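Local coordinates for bifunctional protein PutA (Bdellovibrio bacteriovorus, PDB 5UR2), which probably oxidises L-proline to L-glutamate in two steps, as a proline dehydrogenase using a flavin and an NAD(+)-dependent L-glutamate gamma-semialdehyde dehydrogenase, at residues T578-V583 / Q669-V673; V583-E589 / F775-K779. One frame throughout, in Å; residues are numbered along the deposited sequence.

Interaction 1: residues T578-V583 / Q669-V673; sequences TQVLEV and QSTVV
The carboxylate of Glu582 lies against the first turn of helix 671-684 and takes a backbone N-H with each oxygen. OE1 accepts from Val673 N at 2.8 Å, and OE2 accepts from Val672 N, also at 2.8 Å. Both amides arrive on the syn side, somewhat out of the carboxylate plane, and neither bond is straight, the N-H...O angles being 143° and 150°. The two grips fix the rotation of the carboxylate about its last bond. With CG anti to the backbone N (chi1 -172°) and the rest of the chain extended, Glu582 reaches from one helix to the other. A side chain from helix 572-583 thus binds the amino end of a second helix, within the aldehyde dehydrogenase part of the protein; the positive end of the helix dipole would probably steady its negative charge. The helix's own N-cap residue, Ser670, makes no capping bond with its side chain.

Packing is closest around Val673, a knob in a hole formed by Thr578, Gln579, Glu582 and Val583. Its CG2 lies 3.2 Å from Glu582 OE1 and 3.7 Å from Thr578 CG2. That threonine methyl also touches Val672 CG1, while Thr578 OG1 turns back to Lys574 O of its own helix. Toward Gln669 the fit is looser: Val583 CG2 comes no nearer than 4.0 Å to Ser670 CB, and the Gln669 amide leads away to Asp824. On this side a water donates to Glu582 OE2 and accepts from Thr671 N, bridging an amide that the carboxylate meets at a poor angle.

Interaction 2: residues V583-E589 / F775-K779; sequences VGKPWAE and FSGQK
Phe775 projects its ring against the turn that joins helix 572-583 to helix 587-611, and it buries more surface here than any other residue. CG stands anti to the backbone N (chi1 -165°), which swings the ring in against the turn. Lys585 crosses one face at about a right angle: CE lies over the centre in a CH-pi contact, 4.3 Å from the ring centroid, and Lys585 CG approaches Phe775 CZ to 3.5 Å. Lys585 NZ, 5.3 Å from the Phe775 ring centroid, adds at most a weak cation-pi attraction; its salt bridge is with Asp593. On the opposite face Gln778 NE2 sits toward the rim, and a water joins this nitrogen to Val583 O. The carbonyl oxygens of Val583 and Gly584 meet the ring edge near its plane, Gly584 O at 3.6 Å from CE1, a position suited to the slightly positive ring hydrogens.

Glu589, in the first turn of helix 587-611, buries the next largest area. Its chain bends at chi2 (-71°), and Glu589 OE1 accepts from Lys779 NZ at 2.8 Å, on the syn side and 16° out of the carboxylate plane, in a salt bridge. The second oxygen, OE2, bonds to Tyr770 OH, so both carboxylate oxygens have partners. Lys779 reaches across with its chain extended beyond CG. It immediately precedes Cys780, the predicted active-site cysteine of the aldehyde dehydrogenase, so the ion pair ties the amino end of helix 587-611 to the loop leading into that residue. Each charge would probably stabilise the other, and the Tyr770 bond would help to hold the carboxylate.

From the N terminus, helix 572-583 supplies the first half of interaction 1 and ends near Val583, which belongs to both contacts; the turn after it and the start of helix 587-611 supply the first half of interaction 2. The chain then returns twice: at 669-673, closing a loop of 85 residues, and at 775-779, closing one of 185. The segments alternate, so the loops cross and do not nest. Interaction 1 ties helix 572-583 to helix 671-684, which follows strand 661-665; interaction 2 ties the interhelical turn to the loop between helix 761-773 and strand 783-789. Their centres lie about 11 Å apart, and Val580 CG2 touches Lys585 O at 3.2 Å.

Interaction 1: residues T578-V583 / Q669-V673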
loop_
_atom_site.group_PDB
_atom_site.type_symbol
_atom_site.label_atom_id
_atom_site.label_comp_id
_atom_site.label_asym_id
_atom_site.label_seq_id
_atom_site.Cartn_x
_atom_site.Cartn_y
_atom_site.Cartn_z
ATOM N N THR B 578 -5.480 37.344 0.476
ATOM C CA THR B 578 -6.070 37.184 -0.854
ATOM C C THR B 578 -7.388 36.419 -0.787
ATOM O O THR B 578 -8.361 36.758 -1.480
ATOM C CB THR B 578 -5.102 36.461 -1.788
ATOM O OG1 THR B 578 -3.843 37.129 -1.772
ATOM C CG2 THR B 578 -5.674 36.429 -3.252
ATOM N N GLN B 579 -7.419 35.358 0.010
ATOM C CA GLN B 579 -8.634 34.568 0.150
ATOM C C GLN B 579 -9.714 35.337 0.896
ATOM O O GLN B 579 -10.904 35.214 0.577
ATOM C CB GLN B 579 -8.323 33.256 0.860
ATOM C CG GLN B 579 -7.280 32.448 0.159
ATOM C CD GLN B 579 -7.360 31.001 0.559
ATOM O OE1 GLN B 579 -8.336 30.587 1.186
ATOM N NE2 GLN B 579 -6.334 30.225 0.221
ATOM N N VAL B 580 -9.332 36.124 1.899
ATOM C CA VAL B 580 -10.323 36.942 2.595
ATOM C C VAL B 580 -11.015 37.885 1.613
ATOM O O VAL B 580 -12.247 37.985 1.582
ATOM C CB VAL B 580 -9.667 37.715 3.754
ATOM C CG1 VAL B 580 -10.602 38.812 4.273
ATOM C CG2 VAL B 580 -9.310 36.747 4.864
ATOM N N LEU B 581 -10.235 38.554 0.765
ATOM C CA LEU B 581 -10.800 39.607 -0.080
ATOM C C LEU B 581 -11.463 39.056 -1.346
ATOM O O LEU B 581 -12.535 39.531 -1.728
ATOM C CB LEU B 581 -9.714 40.627 -0.447
ATOM C CG LEU B 581 -9.128 41.471 0.695
ATOM C CD1 LEU B 581 -7.948 42.272 0.217
ATOM C CD2 LEU B 581 -10.210 42.419 1.210
ATOM N N GLU B 582 -10.852 38.067 -2.015
ATOM C CA GLU B 582 -11.398 37.604 -3.290
ATOM C C GLU B 582 -12.535 36.607 -3.110
ATOM O O GLU B 582 -13.485 36.608 -3.894
ATOM C CB GLU B 582 -10.306 36.964 -4.157
ATOM C CG GLU B 582 -10.791 36.647 -5.556
ATOM C CD GLU B 582 -9.825 35.790 -6.365
ATOM O OE1 GLU B 582 -8.974 35.104 -5.774
ATOM O OE2 GLU B 582 -9.909 35.800 -7.613
ATOM N N VAL B 583 -12.467 35.751 -2.093
ATOM C CA VAL B 583 -13.430 34.661 -1.945
ATOM C C VAL B 583 -14.363 34.843 -0.746
ATOM O O VAL B 583 -15.336 34.085 -0.620
ATOM C CB VAL B 583 -12.703 33.300 -1.866
ATOM C CG1 VAL B 583 -13.645 32.155 -2.101
ATOM C CG2 VAL B 583 -11.588 33.253 -2.889
ATOM N N GLN B 669 -14.045 32.686 -9.941
ATOM C CA GLN B 669 -14.257 33.394 -8.690
ATOM C C GLN B 669 -12.988 33.518 -7.862
ATOM O O GLN B 669 -12.901 34.419 -7.019
ATOM C CB GLN B 669 -15.334 32.681 -7.873
ATOM C CG GLN B 669 -16.695 32.649 -8.540
ATOM C CD GLN B 669 -16.918 31.417 -9.424
ATOM O OE1 GLN B 669 -15.970 30.711 -9.804
ATOM N NE2 GLN B 669 -18.188 31.163 -9.765
ATOM N N SER B 670 -11.981 32.685 -8.127
ATOM C CA SER B 670 -10.819 32.602 -7.260
ATOM C C SER B 670 -9.509 32.563 -8.054
ATOM O O SER B 670 -8.521 31.966 -7.609
ATOM C CB SER B 670 -10.949 31.394 -6.324
ATOM O OG SER B 670 -11.108 30.183 -7.043
ATOM N N THR B 671 -9.455 33.259 -9.192
ATOM C CA THR B 671 -8.245 33.229 -10.009
ATOM C C THR B 671 -7.133 34.117 -9.451
ATOM O O THR B 671 -5.952 33.820 -9.659
ATOM C CB THR B 671 -8.593 33.589 -11.450
ATOM O OG1 THR B 671 -9.495 32.600 -11.964
ATOM C CG2 THR B 671 -7.340 33.643 -12.325
ATOM N N VAL B 672 -7.459 35.181 -8.718
ATOM C CA VAL B 672 -6.396 35.918 -8.026
ATOM C C VAL B 672 -5.667 35.008 -7.039
ATOM O O VAL B 672 -4.432 35.044 -6.934
ATOM C CB VAL B 672 -6.954 37.175 -7.332
ATOM C CG1 VAL B 672 -5.854 37.906 -6.604
ATOM C CG2 VAL B 672 -7.590 38.092 -8.344
ATOM N N VAL B 673 -6.402 34.150 -6.326
ATOM C CA VAL B 673 -5.736 33.190 -5.441
ATOM C C VAL B 673 -4.823 32.279 -6.250
ATOM O O VAL B 673 -3.657 32.050 -5.895
ATOM C CB VAL B 673 -6.771 32.374 -4.642
ATOM C CG1 VAL B 673 -6.095 31.220 -3.877
ATOM C CG2 VAL B 673 -7.515 33.270 -3.668
HETATM O O HOH W 1 -10.836 35.622 -10.129
#

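Interaction 2: residues V583-E589 / F775-K779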
loop_
_atom_site.group_PDB
_atom_site.type_symbol
_atom_site.label_atom_id
_atom_site.label_comp_id
_atom_site.label_asym_id
_atom_site.label_seq_id
_atom_site.Cartn_x
_atom_site.Cartn_y
_atom_site.Cartn_z
ATOM N N VAL B 583 -12.467 35.751 -2.093
ATOM C CA VAL B 583 -13.430 34.661 -1.945
ATOM C C VAL B 583 -14.363 34.843 -0.746
ATOM O O VAL B 583 -15.336 34.085 -0.620
ATOM C CB VAL B 583 -12.703 33.300 -1.866
ATOM C CG1 VAL B 583 -13.645 32.155 -2.101
ATOM C CG2 VAL B 583 -11.588 33.253 -2.889
ATOM N N GLY B 584 -14.129 35.837 0.117
ATOM C CA GLY B 584 -14.966 36.014 1.296
ATOM C C GLY B 584 -14.692 35.016 2.404
ATOM O O GLY B 584 -15.541 34.814 3.279
ATOM N N LYS B 585 -13.523 34.396 2.411
ATOM C CA LYS B 585 -13.207 33.422 3.448
ATOM C C LYS B 585 -12.856 34.148 4.746
ATOM O O LYS B 585 -11.951 34.991 4.743
ATOM C CB LYS B 585 -12.059 32.537 2.970
ATOM C CG LYS B 585 -12.496 31.623 1.811
ATOM C CD LYS B 585 -11.641 30.364 1.643
ATOM C CE LYS B 585 -11.973 29.280 2.633
ATOM N NZ LYS B 585 -11.238 28.026 2.312
ATOM N N PRO B 586 -13.545 33.869 5.860
ATOM C CA PRO B 586 -13.149 34.459 7.149
ATOM C C PRO B 586 -11.719 34.083 7.511
ATOM O O PRO B 586 -11.187 33.071 7.041
ATOM C CB PRO B 586 -14.146 33.851 8.143
ATOM C CG PRO B 586 -15.339 33.467 7.296
ATOM C CD PRO B 586 -14.771 33.056 5.966
ATOM N N TRP B 587 -11.101 34.915 8.365
ATOM C CA TRP B 587 -9.686 34.768 8.727
ATOM C C TRP B 587 -9.259 33.323 8.996
ATOM O O TRP B 587 -8.289 32.829 8.409
ATOM C CB TRP B 587 -9.339 35.611 9.965
ATOM C CG TRP B 587 -9.301 37.113 9.803
ATOM C CD1 TRP B 587 -9.938 37.867 8.858
ATOM C CD2 TRP B 587 -8.581 38.036 10.635
ATOM N NE1 TRP B 587 -9.654 39.199 9.054
ATOM C CE2 TRP B 587 -8.827 39.326 10.141
ATOM C CE3 TRP B 587 -7.746 37.888 11.748
ATOM C CZ2 TRP B 587 -8.269 40.468 10.720
ATOM C CZ3 TRP B 587 -7.208 39.024 12.331
ATOM C CH2 TRP B 587 -7.464 40.293 11.812
ATOM N N ALA B 588 -9.938 32.654 9.929
ATOM C CA ALA B 588 -9.518 31.315 10.343
ATOM C C ALA B 588 -9.778 30.284 9.248
ATOM O O ALA B 588 -9.022 29.315 9.122
ATOM C CB ALA B 588 -10.223 30.914 11.643
ATOM N N GLU B 589 -10.845 30.468 8.464
ATOM C CA GLU B 589 -11.098 29.595 7.316
ATOM C C GLU B 589 -9.997 29.714 6.267
ATOM O O GLU B 589 -9.477 28.707 5.779
ATOM C CB GLU B 589 -12.459 29.931 6.713
ATOM C CG GLU B 589 -13.568 29.733 7.706
ATOM C CD GLU B 589 -13.787 28.265 7.964
ATOM O OE1 GLU B 589 -14.147 27.539 7.006
ATOM O OE2 GLU B 589 -13.510 27.827 9.099
ATOM N N PHE B 775 -18.003 28.859 6.712
ATOM C CA PHE B 775 -17.907 29.416 5.359
ATOM C C PHE B 775 -19.287 29.469 4.707
ATOM O O PHE B 775 -19.443 29.209 3.505
ATOM C CB PHE B 775 -16.896 28.654 4.492
ATOM C CG PHE B 775 -16.501 29.399 3.239
ATOM C CD1 PHE B 775 -16.426 30.791 3.237
ATOM C CD2 PHE B 775 -16.216 28.714 2.058
ATOM C CE1 PHE B 775 -16.080 31.506 2.068
ATOM C CE2 PHE B 775 -15.875 29.405 0.889
ATOM C CZ PHE B 775 -15.805 30.804 0.894
ATOM N N SER B 776 -20.294 29.808 5.515
ATOM C CA SER B 776 -21.661 30.000 5.047
ATOM C C SER B 776 -22.170 28.763 4.315
ATOM O O SER B 776 -22.891 28.860 3.325
ATOM C CB SER B 776 -21.767 31.246 4.169
ATOM O OG SER B 776 -21.280 32.385 4.869
ATOM N N GLY B 777 -21.750 27.590 4.789
ATOM C CA GLY B 777 -22.223 26.344 4.236
ATOM C C GLY B 777 -21.683 26.020 2.863
ATOM O O GLY B 777 -22.140 25.051 2.254
ATOM N N GLN B 778 -20.703 26.778 2.371
ATOM C CA GLN B 778 -20.172 26.577 1.020
ATOM C C GLN B 778 -19.041 25.541 1.017
ATOM O O GLN B 778 -17.906 25.808 0.619
ATOM C CB GLN B 778 -19.699 27.907 0.437
ATOM C CG GLN B 778 -20.774 29.033 0.405
ATOM C CD GLN B 778 -20.241 30.338 -0.204
ATOM O OE1 GLN B 778 -20.622 30.715 -1.318
ATOM N NE2 GLN B 778 -19.342 31.016 0.518
ATOM N N LYS B 779 -19.370 24.334 1.477
ATOM C CA LYS B 779 -18.434 23.219 1.502
ATOM C C LYS B 779 -19.146 21.975 1.015
ATOM O O LYS B 779 -20.348 21.813 1.244
ATOM C CB LYS B 779 -17.862 22.956 2.903
ATOM C CG LYS B 779 -17.237 24.175 3.563
ATOM C CD LYS B 779 -16.555 23.847 4.900
ATOM C CE LYS B 779 -16.026 25.153 5.556
ATOM N NZ LYS B 779 -15.292 24.945 6.834
HETATM O O HOH W 2 -18.068 33.381 -0.211
#